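Local coordinates for isochorismatase family protein family (Burkholderia thailandensis, PDB 3TXY), which is of unknown function but is an isochorismatase-family protein that probably acts as a hydrolase, at residues P12-L16 and L54-F58. Sequence-based numbering, arbitrary orientation.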
loop_
_atom_site.group_PDB
_atom_site.type_symbol
_atom_site.label_atom_id
_atom_site.label_comp_id
_atom_site.label_asym_id
_atom_site.label_seq_id
_atom_site.Cartn_x
_atom_site.Cartn_y
_atom_site.Cartn_z
ATOM N N PRO A 12 -21.452 -13.978 0.783
ATOM C CA PRO A 12 -21.253 -15.177 1.613
ATOM C C PRO A 12 -19.836 -15.748 1.573
ATOM O O PRO A 12 -19.407 -16.434 2.499
ATOM C CB PRO A 12 -22.216 -16.206 1.009
ATOM C CG PRO A 12 -23.161 -15.441 0.168
ATOM C CD PRO A 12 -22.471 -14.179 -0.260
ATOM N N THR A 13 -19.167 -15.494 0.455
ATOM C CA THR A 13 -17.820 -15.960 0.159
ATOM C C THR A 13 -16.801 -15.021 0.808
ATOM O O THR A 13 -16.101 -14.256 0.126
ATOM C CB THR A 13 -17.653 -16.022 -1.373
ATOM O OG1 THR A 13 -18.167 -14.815 -1.990
ATOM C CG2 THR A 13 -18.418 -17.210 -1.910
ATOM N N VAL A 14 -16.758 -15.071 2.136
ATOM C CA VAL A 14 -15.963 -14.151 2.935
ATOM C C VAL A 14 -14.992 -14.896 3.858
ATOM O O VAL A 14 -15.330 -15.921 4.420
ATOM C CB VAL A 14 -16.863 -13.197 3.772
ATOM C CG1 VAL A 14 -17.660 -13.966 4.820
ATOM C CG2 VAL A 14 -16.032 -12.086 4.414
ATOM N N ALA A 15 -13.789 -14.344 3.986
ATOM C CA ALA A 15 -12.751 -14.816 4.891
ATOM C C ALA A 15 -12.341 -13.748 5.905
ATOM O O ALA A 15 -12.398 -12.539 5.627
ATOM C CB ALA A 15 -11.530 -15.266 4.088
ATOM N N LEU A 16 -11.940 -14.218 7.087
ATOM C CA LEU A 16 -11.337 -13.391 8.136
ATOM C C LEU A 16 -9.821 -13.479 7.972
ATOM O O LEU A 16 -9.272 -14.571 7.907
ATOM C CB LEU A 16 -11.726 -13.894 9.537
ATOM C CG LEU A 16 -11.317 -13.020 10.737
ATOM C CD1 LEU A 16 -12.050 -11.682 10.771
ATOM C CD2 LEU A 16 -11.572 -13.768 12.047
ATOM N N LEU A 54 -16.534 -20.731 7.330
ATOM C CA LEU A 54 -15.843 -19.708 6.555
ATOM C C LEU A 54 -14.394 -19.685 6.997
ATOM O O LEU A 54 -14.128 -19.828 8.183
ATOM C CB LEU A 54 -16.465 -18.329 6.766
ATOM C CG LEU A 54 -17.945 -18.231 6.397
ATOM C CD1 LEU A 54 -18.542 -16.967 7.006
ATOM C CD2 LEU A 54 -18.112 -18.262 4.872
ATOM N N PRO A 55 -13.459 -19.500 6.048
ATOM C CA PRO A 55 -12.044 -19.597 6.400
ATOM C C PRO A 55 -11.553 -18.485 7.309
ATOM O O PRO A 55 -11.959 -17.321 7.159
ATOM C CB PRO A 55 -11.307 -19.527 5.050
ATOM C CG PRO A 55 -12.307 -19.147 4.033
ATOM C CD PRO A 55 -13.675 -19.297 4.602
ATOM N N VAL A 56 -10.660 -18.863 8.226
ATOM C CA VAL A 56 -9.956 -17.931 9.099
ATOM C C VAL A 56 -8.458 -18.025 8.798
ATOM O O VAL A 56 -7.874 -19.104 8.841
ATOM C CB VAL A 56 -10.221 -18.226 10.583
ATOM C CG1 VAL A 56 -9.429 -17.240 11.455
ATOM C CG2 VAL A 56 -11.723 -18.148 10.848
ATOM N N ILE A 57 -7.868 -16.879 8.473
ATOM C CA ILE A 57 -6.517 -16.834 7.976
ATOM C C ILE A 57 -5.710 -15.968 8.899
ATOM O O ILE A 57 -5.982 -14.771 9.036
ATOM C CB ILE A 57 -6.433 -16.269 6.550
ATOM C CG1 ILE A 57 -7.324 -17.086 5.607
ATOM C CG2 ILE A 57 -4.982 -16.288 6.097
ATOM C CD1 ILE A 57 -7.407 -16.506 4.214
ATOM N N PHE A 58 -4.762 -16.602 9.581
ATOM C CA PHE A 58 -3.905 -15.912 10.511
ATOM C C PHE A 58 -2.536 -15.694 9.917
ATOM O O PHE A 58 -1.839 -16.655 9.542
ATOM C CB PHE A 58 -3.756 -16.698 11.803
ATOM C CG PHE A 58 -5.028 -16.818 12.597
ATOM C CD1 PHE A 58 -5.561 -15.716 13.248
ATOM C CD2 PHE A 58 -5.679 -18.034 12.714
ATOM C CE1 PHE A 58 -6.725 -15.828 14.003
ATOM C CE2 PHE A 58 -6.826 -18.149 13.466
ATOM C CZ PHE A 58 -7.362 -17.036 14.102
#
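Leu-16 and Val-56 lie side by side and point the same way from neighbouring strands, with CD2 of Leu-16 reaching CG1 of Val-56 at 4.1 Å. CG of Leu-16 stands opposite its own backbone N (chi1 -172°) and CD2 continues the chain outward, while CG1 of Val-56 is itself opposite its backbone N. On this same face, two residues earlier in each strand path, Val-14 and Leu-54 meet at an angle through CG1 and CD1, 3.8 Å apart. Phe-49 of helix 35-51 covers Val-14, Leu-54 and Val-56, so the helix leading towards the second strand also roofs this face. The other face carries Ala-15, whose CB packs on the ring of Pro-55, 4.0 Å from its CG, and more loosely against CD1 of Ile-57; Leu-121 of helix 117-123 lies over Ala-15 and Ile-57.

Between these two apolar layers runs the backbone ladder. The amide N of Leu-16 donates to O of Pro-55 over 3.1 Å, within the carbonyl plane and nearly straight at hydrogen (164°). Leu-16 O in turn accepts a hydrogen bond from N of Ile-57, 2.8 Å away, so a single residue uses both its amide and its carbonyl on residues flanking Val-56, the signature of a parallel bridge. Towards the N-terminal end the ladder stops: proline has no amide hydrogen to offer, and Val-14 O, buried without a hydrogen-bonding partner, faces CB of Leu-54 at 3.5 Å instead. At the margin, CD2 of Leu-54 abuts O of Pro-12.

Strands 14-19 and 56-61, adjacent and parallel within a six-stranded sheet of order 3-2-1-4-5-6 and joined through helix 35-51, form the beta-alpha-beta crossover characteristic of the Rossmann-like alpha/beta core of isochorismatase-type hydrolases.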